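Local coordinates for staphylococcal enterotoxin-like toxin (Staphylococcus aureus, PDB 4DXG), which binds a sialylated and fucosylated glycan and, as a superantigen-like protein, probably helps the bacterium evade host immunity, at residues K25-F30 / D77-L82; D52-K57 / N88-S93; A21-P26 / K144-L149; K133-L138 / A188-G193. All coordinates share one frame; numbering follows the deposited sequence.

Contact 1: residues K25-F30 / D77-L82. With PIN (piperazine-N,N'-bis(2-ethanesulfonic acid)), chain C.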
# COMPACT_ATOMS: atom_id res chain seq x y z
N LYS A 25 -2.36 -6.60 9.50
CA LYS A 25 -3.61 -5.88 9.74
C LYS A 25 -4.62 -6.03 8.56
O LYS A 25 -4.22 -6.11 7.38
CB LYS A 25 -3.33 -4.40 9.96
CG LYS A 25 -2.89 -4.04 11.33
CD LYS A 25 -2.05 -2.78 11.24
CE LYS A 25 -2.88 -1.55 11.14
NZ LYS A 25 -3.34 -1.23 12.53
N PRO A 26 -5.91 -6.06 8.86
CA PRO A 26 -6.83 -6.15 7.73
C PRO A 26 -6.85 -4.87 6.92
O PRO A 26 -6.50 -3.78 7.43
CB PRO A 26 -8.19 -6.37 8.38
CG PRO A 26 -8.01 -6.04 9.85
CD PRO A 26 -6.58 -5.70 10.12
N SER A 27 -7.25 -4.99 5.65
CA SER A 27 -7.41 -3.81 4.80
C SER A 27 -8.78 -3.77 4.18
O SER A 27 -9.44 -4.80 4.08
CB SER A 27 -6.33 -3.75 3.72
OG SER A 27 -6.46 -4.83 2.83
N LEU A 28 -9.18 -2.56 3.75
CA LEU A 28 -10.48 -2.26 3.15
C LEU A 28 -10.27 -1.55 1.81
O LEU A 28 -9.38 -0.71 1.71
CB LEU A 28 -11.25 -1.31 4.07
CG LEU A 28 -11.64 -1.85 5.45
CD1 LEU A 28 -12.24 -0.74 6.27
CD2 LEU A 28 -12.59 -3.06 5.37
N GLU A 29 -11.07 -1.88 0.80
CA GLU A 29 -11.02 -1.15 -0.49
C GLU A 29 -12.33 -0.46 -0.83
O GLU A 29 -13.38 -1.08 -0.84
CB GLU A 29 -10.61 -2.07 -1.64
CG GLU A 29 -9.12 -2.39 -1.63
CD GLU A 29 -8.82 -3.79 -2.10
OE1 GLU A 29 -9.08 -4.11 -3.28
OE2 GLU A 29 -8.29 -4.57 -1.29
N PHE A 30 -12.24 0.83 -1.13
CA PHE A 30 -13.42 1.63 -1.47
C PHE A 30 -13.34 2.09 -2.90
O PHE A 30 -12.47 2.89 -3.24
CB PHE A 30 -13.55 2.82 -0.53
CG PHE A 30 -13.73 2.43 0.90
CD1 PHE A 30 -13.11 3.15 1.92
CD2 PHE A 30 -14.53 1.31 1.23
CE1 PHE A 30 -13.28 2.78 3.26
CE2 PHE A 30 -14.71 0.92 2.57
CZ PHE A 30 -14.08 1.66 3.58
N ASP A 77 -11.06 6.19 -5.65
CA ASP A 77 -10.84 4.94 -4.94
C ASP A 77 -9.90 5.21 -3.79
O ASP A 77 -9.01 6.06 -3.89
CB ASP A 77 -10.19 3.95 -5.88
CG ASP A 77 -11.10 3.52 -6.99
OD1 ASP A 77 -12.22 4.02 -7.10
OD2 ASP A 77 -10.69 2.65 -7.77
N VAL A 78 -10.07 4.48 -2.69
CA VAL A 78 -9.17 4.56 -1.55
C VAL A 78 -8.79 3.15 -1.10
O VAL A 78 -9.67 2.28 -0.93
CB VAL A 78 -9.85 5.19 -0.34
CG1 VAL A 78 -8.80 5.45 0.79
CG2 VAL A 78 -10.61 6.45 -0.71
N PHE A 79 -7.49 2.90 -0.88
CA PHE A 79 -7.05 1.66 -0.24
C PHE A 79 -6.82 2.00 1.22
O PHE A 79 -5.96 2.85 1.52
CB PHE A 79 -5.77 1.10 -0.86
CG PHE A 79 -5.27 -0.17 -0.17
CD1 PHE A 79 -5.92 -1.37 -0.35
CD2 PHE A 79 -4.17 -0.12 0.70
CE1 PHE A 79 -5.51 -2.51 0.31
CE2 PHE A 79 -3.73 -1.25 1.36
CZ PHE A 79 -4.38 -2.45 1.17
N VAL A 80 -7.56 1.33 2.10
CA VAL A 80 -7.59 1.63 3.54
C VAL A 80 -6.95 0.57 4.44
O VAL A 80 -7.19 -0.62 4.30
CB VAL A 80 -9.07 1.92 4.01
CG1 VAL A 80 -9.14 2.18 5.51
CG2 VAL A 80 -9.60 3.13 3.31
N VAL A 81 -6.11 1.05 5.37
CA VAL A 81 -5.52 0.26 6.45
C VAL A 81 -5.72 1.13 7.69
O VAL A 81 -5.03 2.16 7.86
CB VAL A 81 -3.97 -0.05 6.24
CG1 VAL A 81 -3.42 -0.85 7.41
CG2 VAL A 81 -3.67 -0.81 4.92
N LEU A 82 -6.69 0.75 8.52
CA LEU A 82 -7.06 1.56 9.67
C LEU A 82 -5.97 1.48 10.73
O LEU A 82 -5.47 0.39 11.01
CB LEU A 82 -8.39 1.09 10.27
CG LEU A 82 -9.69 1.21 9.47
CD1 LEU A 82 -10.75 0.58 10.31
CD2 LEU A 82 -10.10 2.64 9.13
C1 PIN C . -19.85 -1.94 8.14
C2 PIN C . -18.76 -1.28 8.99
N1 PIN C . -17.57 -2.12 9.08
C3 PIN C . -17.04 -2.24 10.44
C4 PIN C . -16.91 -2.79 7.93
C1' PIN C . -12.71 -3.80 9.39
C2' PIN C . -13.62 -2.74 10.03
N1' PIN C . -14.99 -2.90 9.49
C3' PIN C . -15.38 -2.63 8.08
C4' PIN C . -16.03 -3.37 10.41
S1 PIN C . -21.28 -1.06 8.21
S1' PIN C . -11.13 -3.89 9.99
O1 PIN C . -22.03 -1.44 6.99
O2 PIN C . -22.03 -1.48 9.41
O3 PIN C . -21.06 0.41 8.36
O1' PIN C . -10.22 -3.66 8.84
O2' PIN C . -10.96 -5.27 10.55
O3' PIN C . -10.85 -2.90 11.07
O HOH W 1 -6.34 -2.36 9.96
O HOH W 2 -8.19 -1.76 8.11
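L28 pairs with V80, and F30 with V78, where antiparallel strands 28-31 and 76-80 meet at one margin of the OB-fold sheet. Both are hydrogen-bonded pairs, so four backbone bonds join the strands. One of them runs from L28 N to V80 O at 2.8 Å. E29 and F79 form the non-hydrogen-bonded pair between them.

The L28 side chain begins with CB against CB of V80 at 3.9 Å. CG lies anti to the carbonyl carbon (chi1 -64°), and it carries the two methyls to the bound PIPES molecule. CG comes near sulfonate oxygen O1'. CD1 and CD2 both reach ring carbon C3', with CD2 at 3.9 Å. CD1 also approaches CD1 of L82.

On the same face, CE1 of the F30 ring meets CG2 of V80 at 3.7 Å. On the other face, CG of E29 comes to the edge of the F79 ring, 3.6 Å from CD1. The carboxylate of E29 is turned 45° to that ring and forms a salt bridge with K144. CB of S27 touches CZ of F79 at 3.5 Å.

The K25 chain bends at chi3 and chi4. CE therefore passes V81 CG1, and NZ donates to L82 O at 3.1 Å in the carbonyl plane. A water accepts from L82 N and lies within hydrogen-bonding distance of P26 O and the sulfonate.

F79 leans on K139, E140 and K144 of helix 138-153. V78 and V80 pack on I58 of strand 56-59. On its other side, strand 76-80 bonds to strand 92-99.

Contact 2: residues D52-K57 / N88-S93. With PIN (piperazine-N,N'-bis(2-ethanesulfonic acid)), chain C.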
# COMPACT_ATOMS: atom_id res chain seq x y z
N ASP A 52 -20.14 3.37 3.96
CA ASP A 52 -21.07 2.55 4.80
C ASP A 52 -21.57 3.42 5.95
O ASP A 52 -21.44 4.65 5.82
CB ASP A 52 -20.29 1.37 5.37
CG ASP A 52 -18.96 1.80 6.06
OD1 ASP A 52 -18.76 3.00 6.47
OD2 ASP A 52 -18.09 0.91 6.21
N TYR A 53 -21.95 2.85 7.11
CA TYR A 53 -22.32 3.68 8.28
C TYR A 53 -21.20 4.51 8.98
O TYR A 53 -21.48 5.27 9.93
CB TYR A 53 -23.10 2.86 9.32
CG TYR A 53 -24.41 2.38 8.80
CD1 TYR A 53 -24.52 1.12 8.24
CD2 TYR A 53 -25.54 3.22 8.81
CE1 TYR A 53 -25.71 0.68 7.70
CE2 TYR A 53 -26.77 2.79 8.26
CZ TYR A 53 -26.84 1.51 7.71
OH TYR A 53 -28.01 1.01 7.19
N PHE A 54 -19.96 4.42 8.50
CA PHE A 54 -18.89 5.28 9.04
C PHE A 54 -18.37 6.33 8.09
O PHE A 54 -18.44 6.15 6.88
CB PHE A 54 -17.71 4.46 9.52
CG PHE A 54 -18.05 3.53 10.64
CD1 PHE A 54 -17.92 3.93 11.98
CD2 PHE A 54 -18.54 2.24 10.37
CE1 PHE A 54 -18.25 3.06 13.04
CE2 PHE A 54 -18.88 1.38 11.42
CZ PHE A 54 -18.72 1.79 12.75
N ILE A 55 -17.85 7.41 8.66
CA ILE A 55 -17.04 8.40 7.94
C ILE A 55 -15.56 8.01 8.12
O ILE A 55 -15.07 7.90 9.28
CB ILE A 55 -17.15 9.83 8.54
CG1 ILE A 55 -18.60 10.33 8.51
CG2 ILE A 55 -16.30 10.79 7.72
CD1 ILE A 55 -18.91 11.50 9.48
N TYR A 56 -14.83 7.82 7.02
CA TYR A 56 -13.42 7.53 7.17
C TYR A 56 -12.59 8.75 6.89
O TYR A 56 -12.82 9.43 5.89
CB TYR A 56 -12.99 6.39 6.27
CG TYR A 56 -13.67 5.10 6.54
CD1 TYR A 56 -15.04 4.91 6.25
CD2 TYR A 56 -12.96 4.02 7.05
CE1 TYR A 56 -15.67 3.68 6.48
CE2 TYR A 56 -13.60 2.77 7.29
CZ TYR A 56 -14.94 2.62 7.00
OH TYR A 56 -15.54 1.41 7.19
N LYS A 57 -11.63 9.03 7.76
CA LYS A 57 -10.70 10.15 7.62
C LYS A 57 -9.39 9.69 6.94
O LYS A 57 -8.64 8.92 7.50
CB LYS A 57 -10.41 10.79 8.98
CG LYS A 57 -11.67 11.13 9.80
CD LYS A 57 -12.18 12.57 9.52
CE LYS A 57 -13.55 12.82 10.20
NZ LYS A 57 -14.01 14.26 10.14
N ASN A 88 -7.43 11.47 17.70
CA ASN A 88 -8.71 11.15 18.37
C ASN A 88 -9.79 10.71 17.34
O ASN A 88 -11.00 10.98 17.51
CB ASN A 88 -9.15 12.42 19.15
CG ASN A 88 -10.15 12.15 20.31
OD1 ASN A 88 -10.39 11.00 20.75
ND2 ASN A 88 -10.73 13.25 20.80
N LEU A 89 -9.34 10.07 16.25
CA LEU A 89 -10.22 9.65 15.16
C LEU A 89 -10.50 8.15 15.19
O LEU A 89 -9.58 7.33 15.33
CB LEU A 89 -9.60 10.02 13.80
CG LEU A 89 -9.45 11.52 13.55
CD1 LEU A 89 -8.63 11.76 12.33
CD2 LEU A 89 -10.82 12.19 13.43
N GLU A 90 -11.76 7.78 15.03
CA GLU A 90 -12.17 6.39 15.08
C GLU A 90 -11.73 5.59 13.83
O GLU A 90 -11.29 4.43 13.92
CB GLU A 90 -13.68 6.35 15.19
CG GLU A 90 -14.22 5.13 15.91
CD GLU A 90 -15.73 4.99 15.79
OE1 GLU A 90 -16.46 6.01 15.82
OE2 GLU A 90 -16.19 3.82 15.65
N LYS A 91 -11.88 6.19 12.66
CA LYS A 91 -11.64 5.50 11.40
C LYS A 91 -10.66 6.35 10.63
O LYS A 91 -11.06 7.33 10.02
CB LYS A 91 -12.95 5.33 10.62
CG LYS A 91 -14.02 4.48 11.30
CD LYS A 91 -13.68 3.01 11.25
CE LYS A 91 -14.68 2.20 12.07
NZ LYS A 91 -14.29 0.77 12.14
N TYR A 92 -9.38 5.99 10.70
CA TYR A 92 -8.31 6.80 10.15
C TYR A 92 -7.36 5.89 9.38
O TYR A 92 -7.05 4.77 9.84
CB TYR A 92 -7.59 7.54 11.30
CG TYR A 92 -6.18 8.04 11.01
CD1 TYR A 92 -5.06 7.22 11.24
CD2 TYR A 92 -5.96 9.34 10.48
CE1 TYR A 92 -3.75 7.67 10.97
CE2 TYR A 92 -4.64 9.80 10.20
CZ TYR A 92 -3.55 8.97 10.45
OH TYR A 92 -2.24 9.41 10.20
N SER A 93 -6.91 6.38 8.22
CA SER A 93 -5.91 5.72 7.39
C SER A 93 -5.13 6.79 6.66
O SER A 93 -5.59 7.92 6.56
CB SER A 93 -6.60 4.77 6.40
OG SER A 93 -5.70 4.14 5.50
C1 PIN C . -19.85 -1.94 8.14
C2 PIN C . -18.76 -1.28 8.99
N1 PIN C . -17.57 -2.12 9.08
C3 PIN C . -17.04 -2.24 10.44
C4 PIN C . -16.91 -2.79 7.93
C1' PIN C . -12.71 -3.80 9.39
C2' PIN C . -13.62 -2.74 10.03
N1' PIN C . -14.99 -2.90 9.49
C3' PIN C . -15.38 -2.63 8.08
C4' PIN C . -16.03 -3.37 10.41
S1 PIN C . -21.28 -1.06 8.21
S1' PIN C . -11.13 -3.89 9.99
O1 PIN C . -22.03 -1.44 6.99
O2 PIN C . -22.03 -1.48 9.41
O3 PIN C . -21.06 0.41 8.36
O1' PIN C . -10.22 -3.66 8.84
O2' PIN C . -10.96 -5.27 10.55
O3' PIN C . -10.85 -2.90 11.07
O HOH W 3 -14.45 0.10 9.38
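F54, Y56 and K57 meet K91 where strands 56-59 and 92-99 begin to run parallel, the one parallel pairing of this OB-fold sheet. Before them, D52 sets the loop. Its OD1 accepts from F54 N, making an Asx turn. Its OD2 accepts from Y56 OH on the syn lone pair. Y53 N donates to sulfonate oxygen O3 of the PIPES molecule at 2.9 Å.

F54 offers one ring face to K91. K91 CE lies 3.8 Å from the F54 centroid in a CH-pi contact. K91 NZ follows at 4.5 Å from the F54 centroid, only 7° off the normal, a cation-pi contact. OE2 of E90 approaches CE1 of F54 at 3.4 Å, with the carboxylate almost perpendicular to the ring. C2 of the PIPES molecule sits at the ring's edge, near its plane.

The Y56 side chain runs beside K91, CD2 to CB 3.8 Å. A water joins their ends, donating to Y56 OH and accepting from K91 NZ. Y56 OH is thus both donor and acceptor.

K57 N donates to K91 O at 2.9 Å, and K57 O accepts from S93 N. The K57 chain turns at chi2 (-91°), which keeps its CD near L89. K57 CG rests 3.9 Å from CD2 of L89.

Contact 3: residues A21-P26 / K144-L149. With PIN (piperazine-N,N'-bis(2-ethanesulfonic acid)), chain C.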
# COMPACT_ATOMS: atom_id res chain seq x y z
N ALA A 21 2.99 -7.38 12.70
CA ALA A 21 1.65 -7.00 13.15
C ALA A 21 1.08 -5.89 12.27
O ALA A 21 -0.11 -5.90 11.98
CB ALA A 21 1.64 -6.57 14.61
N TYR A 22 1.92 -4.95 11.83
CA TYR A 22 1.41 -3.89 10.97
C TYR A 22 0.91 -4.52 9.67
O TYR A 22 -0.24 -4.28 9.27
CB TYR A 22 2.43 -2.78 10.70
CG TYR A 22 1.83 -1.69 9.85
CD1 TYR A 22 0.97 -0.75 10.40
CD2 TYR A 22 2.08 -1.63 8.47
CE1 TYR A 22 0.37 0.25 9.59
CE2 TYR A 22 1.50 -0.63 7.66
CZ TYR A 22 0.64 0.29 8.23
OH TYR A 22 0.08 1.26 7.45
N TYR A 23 1.74 -5.38 9.06
CA TYR A 23 1.44 -5.90 7.71
C TYR A 23 0.56 -7.15 7.69
O TYR A 23 0.32 -7.74 6.64
CB TYR A 23 2.73 -6.08 6.92
CG TYR A 23 3.33 -4.77 6.41
CD1 TYR A 23 2.77 -4.13 5.27
CD2 TYR A 23 4.43 -4.15 7.06
CE1 TYR A 23 3.28 -2.94 4.77
CE2 TYR A 23 4.99 -2.94 6.54
CZ TYR A 23 4.38 -2.35 5.37
OH TYR A 23 4.85 -1.18 4.79
N THR A 24 0.05 -7.55 8.84
CA THR A 24 -1.02 -8.54 8.84
C THR A 24 -2.36 -7.90 9.23
O THR A 24 -3.38 -8.57 9.27
CB THR A 24 -0.71 -9.78 9.75
OG1 THR A 24 -0.52 -9.35 11.11
CG2 THR A 24 0.53 -10.54 9.24
N LYS A 25 -2.36 -6.60 9.50
CA LYS A 25 -3.61 -5.88 9.74
C LYS A 25 -4.62 -6.03 8.56
O LYS A 25 -4.22 -6.11 7.38
CB LYS A 25 -3.33 -4.40 9.96
CG LYS A 25 -2.89 -4.04 11.33
CD LYS A 25 -2.05 -2.78 11.24
CE LYS A 25 -2.88 -1.55 11.14
NZ LYS A 25 -3.34 -1.23 12.53
N PRO A 26 -5.91 -6.06 8.86
CA PRO A 26 -6.83 -6.15 7.73
C PRO A 26 -6.85 -4.87 6.92
O PRO A 26 -6.50 -3.78 7.43
CB PRO A 26 -8.19 -6.37 8.38
CG PRO A 26 -8.01 -6.04 9.85
CD PRO A 26 -6.58 -5.70 10.12
N LYS A 144 -0.18 -5.05 0.17
CA LYS A 144 -0.58 -6.36 -0.31
C LYS A 144 0.61 -7.30 -0.60
O LYS A 144 0.50 -8.53 -0.40
CB LYS A 144 -1.49 -6.22 -1.51
CG LYS A 144 -2.93 -5.93 -1.14
CD LYS A 144 -3.76 -5.78 -2.41
CE LYS A 144 -5.20 -5.50 -2.06
NZ LYS A 144 -5.92 -4.81 -3.18
N LEU A 145 1.73 -6.75 -1.06
CA LEU A 145 2.87 -7.63 -1.36
C LEU A 145 3.52 -8.11 -0.07
O LEU A 145 3.90 -9.27 0.04
CB LEU A 145 3.89 -6.98 -2.27
CG LEU A 145 3.46 -6.74 -3.70
CD1 LEU A 145 4.40 -5.72 -4.41
CD2 LEU A 145 3.34 -8.04 -4.48
N ARG A 146 3.62 -7.23 0.93
CA ARG A 146 4.21 -7.66 2.19
C ARG A 146 3.32 -8.66 2.87
O ARG A 146 3.82 -9.67 3.42
CB ARG A 146 4.54 -6.50 3.11
CG ARG A 146 5.69 -5.69 2.63
CD ARG A 146 6.22 -4.79 3.73
NE ARG A 146 6.81 -3.57 3.16
CZ ARG A 146 7.70 -2.80 3.78
NH1 ARG A 146 8.15 -3.12 4.99
NH2 ARG A 146 8.14 -1.70 3.18
N LYS A 147 2.02 -8.44 2.86
CA LYS A 147 1.14 -9.35 3.60
C LYS A 147 1.23 -10.78 3.01
O LYS A 147 1.13 -11.78 3.73
CB LYS A 147 -0.31 -8.82 3.62
CG LYS A 147 -1.32 -9.81 4.21
CD LYS A 147 -2.70 -9.26 4.22
CE LYS A 147 -2.98 -8.48 5.48
NZ LYS A 147 -4.42 -8.02 5.39
N GLN A 148 1.43 -10.85 1.70
CA GLN A 148 1.55 -12.09 0.98
C GLN A 148 2.85 -12.80 1.38
O GLN A 148 2.86 -14.01 1.57
CB GLN A 148 1.52 -11.80 -0.54
CG GLN A 148 1.60 -13.05 -1.47
CD GLN A 148 1.64 -12.69 -2.99
OE1 GLN A 148 0.85 -11.86 -3.51
NE2 GLN A 148 2.56 -13.35 -3.71
N LEU A 149 3.93 -12.02 1.50
CA LEU A 149 5.25 -12.57 1.74
C LEU A 149 5.34 -13.12 3.14
O LEU A 149 6.12 -14.01 3.42
CB LEU A 149 6.30 -11.48 1.58
CG LEU A 149 6.57 -10.93 0.18
CD1 LEU A 149 7.54 -9.71 0.27
CD2 LEU A 149 7.09 -12.03 -0.76
C1 PIN C . -19.85 -1.94 8.14
C2 PIN C . -18.76 -1.28 8.99
N1 PIN C . -17.57 -2.12 9.08
C3 PIN C . -17.04 -2.24 10.44
C4 PIN C . -16.91 -2.79 7.93
C1' PIN C . -12.71 -3.80 9.39
C2' PIN C . -13.62 -2.74 10.03
N1' PIN C . -14.99 -2.90 9.49
C3' PIN C . -15.38 -2.63 8.08
C4' PIN C . -16.03 -3.37 10.41
S1 PIN C . -21.28 -1.06 8.21
S1' PIN C . -11.13 -3.89 9.99
O1 PIN C . -22.03 -1.44 6.99
O2 PIN C . -22.03 -1.48 9.41
O3 PIN C . -21.06 0.41 8.36
O1' PIN C . -10.22 -3.66 8.84
O2' PIN C . -10.96 -5.27 10.55
O3' PIN C . -10.85 -2.90 11.07
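R146 lays its CD over the centre of the Y23 ring, 3.4 Å from the centroid, in a CH-pi contact. Its chain is extended from CG to NE, which places the guanidinium over the hydroxyl end of the ring. The two planes are only 12° apart. Y23 OH stands over the guanidinium centre, 3.4 Å from R146 CZ. CD2 of Y22 lies over the opposite face of the Y23 ring, which is thus filled from both sides.

Y23 OH does not bond to the arginine. It bonds to D142 and to L182 N, and D142 also takes a salt bridge from R146 NE. One carboxylate thus holds both partners of the stack. R146 NH1 is held in turn by K180 O and Y156 OH.

The contact joins the end of helix 17-22 to helix 138-153, the long helix of the beta-grasp domain. Y22 to K25 make a type I turn where helix 17-22 ends.

The hydrogen bond across the contact is from K147 NZ to K25 O, at 2.8 Å. The chain of K147 bends at chi3 (-88°) to deliver it. NZ stands 39° out of the carbonyl plane. K147 CB passes Y23 O at 3.3 Å.

Contact 4: residues K133-L138 / A188-G193. With SIA (N-acetyl-alpha-neuraminic acid), chain B.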
# COMPACT_ATOMS: atom_id res chain seq x y z
N LYS A 133 -6.76 -2.13 -11.01
CA LYS A 133 -6.92 -0.69 -11.02
C LYS A 133 -5.96 0.00 -11.99
O LYS A 133 -4.76 -0.25 -11.99
CB LYS A 133 -6.71 -0.15 -9.60
CG LYS A 133 -7.94 -0.27 -8.70
CD LYS A 133 -7.61 0.06 -7.25
CE LYS A 133 -7.24 1.56 -6.98
NZ LYS A 133 -7.76 2.65 -7.89
N GLU A 134 -6.50 0.89 -12.82
CA GLU A 134 -5.73 1.69 -13.77
C GLU A 134 -4.69 2.59 -13.04
O GLU A 134 -3.57 2.90 -13.58
CB GLU A 134 -6.74 2.53 -14.53
CG GLU A 134 -6.30 3.28 -15.73
CD GLU A 134 -7.44 4.15 -16.30
OE1 GLU A 134 -8.49 4.32 -15.63
OE2 GLU A 134 -7.30 4.67 -17.41
N GLN A 135 -5.05 3.06 -11.84
CA GLN A 135 -4.12 3.82 -11.05
C GLN A 135 -4.03 3.20 -9.66
O GLN A 135 -5.05 2.92 -9.02
CB GLN A 135 -4.55 5.27 -11.00
CG GLN A 135 -3.60 6.19 -10.18
CD GLN A 135 -4.05 7.64 -10.29
OE1 GLN A 135 -5.07 8.06 -9.71
NE2 GLN A 135 -3.30 8.41 -11.04
N ILE A 136 -2.82 2.96 -9.20
CA ILE A 136 -2.69 2.25 -7.93
C ILE A 136 -1.63 2.94 -7.03
O ILE A 136 -0.59 3.44 -7.55
CB ILE A 136 -2.39 0.73 -8.19
CG1 ILE A 136 -2.57 -0.09 -6.90
CG2 ILE A 136 -1.03 0.56 -8.84
CD1 ILE A 136 -2.46 -1.65 -7.07
N SER A 137 -1.92 3.00 -5.72
CA SER A 137 -1.03 3.66 -4.76
C SER A 137 0.13 2.74 -4.37
O SER A 137 -0.02 1.50 -4.32
CB SER A 137 -1.76 4.20 -3.51
OG SER A 137 -2.43 3.17 -2.77
N LEU A 138 1.28 3.32 -4.08
CA LEU A 138 2.33 2.47 -3.58
C LEU A 138 1.88 1.81 -2.26
O LEU A 138 2.29 0.71 -1.97
CB LEU A 138 3.64 3.22 -3.44
CG LEU A 138 4.11 3.99 -4.65
CD1 LEU A 138 5.39 4.65 -4.20
CD2 LEU A 138 4.37 3.12 -5.90
N ALA A 188 1.02 8.15 -0.55
CA ALA A 188 0.22 9.03 -1.38
C ALA A 188 0.66 8.94 -2.81
O ALA A 188 -0.02 9.47 -3.70
CB ALA A 188 0.36 10.48 -0.90
N ASP A 189 1.80 8.30 -3.05
CA ASP A 189 2.33 8.21 -4.40
C ASP A 189 1.47 7.27 -5.24
O ASP A 189 1.04 6.22 -4.76
CB ASP A 189 3.81 7.78 -4.39
CG ASP A 189 4.78 8.92 -3.98
OD1 ASP A 189 4.54 10.13 -4.27
OD2 ASP A 189 5.81 8.61 -3.35
N VAL A 190 1.19 7.65 -6.48
CA VAL A 190 0.39 6.76 -7.33
C VAL A 190 1.06 6.49 -8.70
O VAL A 190 1.86 7.28 -9.21
CB VAL A 190 -1.08 7.25 -7.50
CG1 VAL A 190 -1.73 7.54 -6.15
CG2 VAL A 190 -1.14 8.48 -8.34
N ILE A 191 0.74 5.34 -9.27
CA ILE A 191 1.34 4.91 -10.50
C ILE A 191 0.31 4.19 -11.41
O ILE A 191 -0.77 3.76 -10.92
CB ILE A 191 2.62 4.03 -10.23
CG1 ILE A 191 2.30 2.71 -9.49
CG2 ILE A 191 3.74 4.82 -9.51
CD1 ILE A 191 3.40 1.61 -9.73
N ASP A 192 0.63 4.08 -12.70
CA ASP A 192 -0.26 3.38 -13.64
C ASP A 192 -0.09 1.91 -13.41
O ASP A 192 0.99 1.36 -13.62
CB ASP A 192 0.04 3.74 -15.11
CG ASP A 192 -0.96 3.10 -16.09
OD1 ASP A 192 -1.69 2.13 -15.73
OD2 ASP A 192 -1.03 3.58 -17.25
N GLY A 193 -1.15 1.26 -12.97
CA GLY A 193 -1.13 -0.20 -12.73
C GLY A 193 -0.78 -1.02 -13.97
O GLY A 193 -0.01 -1.99 -13.92
C1 SIA B . 12.98 3.94 -5.70
C2 SIA B . 13.41 5.42 -5.83
C3 SIA B . 14.23 5.59 -7.12
C4 SIA B . 13.37 5.53 -8.39
C5 SIA B . 12.13 6.43 -8.31
C6 SIA B . 11.42 6.17 -6.98
C7 SIA B . 10.19 7.05 -6.72
C8 SIA B . 9.65 6.79 -5.32
C9 SIA B . 8.25 7.41 -5.11
C10 SIA B . 10.87 6.90 -10.42
C11 SIA B . 10.00 6.26 -11.45
N5 SIA B . 11.26 6.07 -9.44
O1A SIA B . 13.81 3.05 -6.04
O1B SIA B . 11.83 3.68 -5.24
O4 SIA B . 14.09 5.93 -9.58
O6 SIA B . 12.35 6.38 -5.90
O7 SIA B . 10.61 8.40 -6.74
O8 SIA B . 9.65 5.36 -5.13
O9 SIA B . 7.78 7.03 -3.80
O10 SIA B . 11.17 8.09 -10.49
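I136 and I191 exchange two backbone hydrogen bonds. I136 N donates to I191 O at 2.8 Å, and I191 N returns one to I136 O at 2.9 Å. G193 N reaches E134 O at 3.0 Å, but from 60° above the carbonyl plane. At the other end, L138 N donates to D189 O at 3.0 Å. Several of these oxygens also take CA-H contacts: I191 O from Q135, D189 O from S137.

The strands form a two-stranded antiparallel sheet, 135-137 with 190-192, in the beta-grasp domain. S137 is at the N-cap position of helix 138-153, and the N-H of the next residue, L138, is taken by D189 O.

The polar ends of the first segment find partners too. K133 NZ donates to Q135 O at 2.9 Å, forms a salt bridge with D77 and bonds to T98. E134 OE1 accepts from S102 N, and Q135 OE1 from K99 N. Q135 NE2 lies against CG2 of V190 at 3.5 Å.

D189 OD2 accepts from O9 of the bound sialic acid at 2.6 Å. CD1 of L138 sits beside CB of D189 and also touches that O9. T175, R186 and K173 O hold the same sugar.

From the N terminus, residues 21-30 open two contacts, which share K25 and P26. Contact 1 closes at 77-82. Contact 2 opens inside that loop at 52-57 and closes beyond it at 88-93, so the two cross. Both lie in the OB-fold sheet, where V81 N probably bonds to S93 OG. Contact 3 runs from 21-26 to 144-149. It encloses contact 2 and ties the N-terminal region to the beta-grasp helix. Contact 4 opens at 133-138 before contact 3 closes, and ends at 188-193, so these cross as well. It opens only after contacts 1 and 2 have closed, in series with them. It ties the start of that helix to 188-193, which carries D189, a sialic-acid partner.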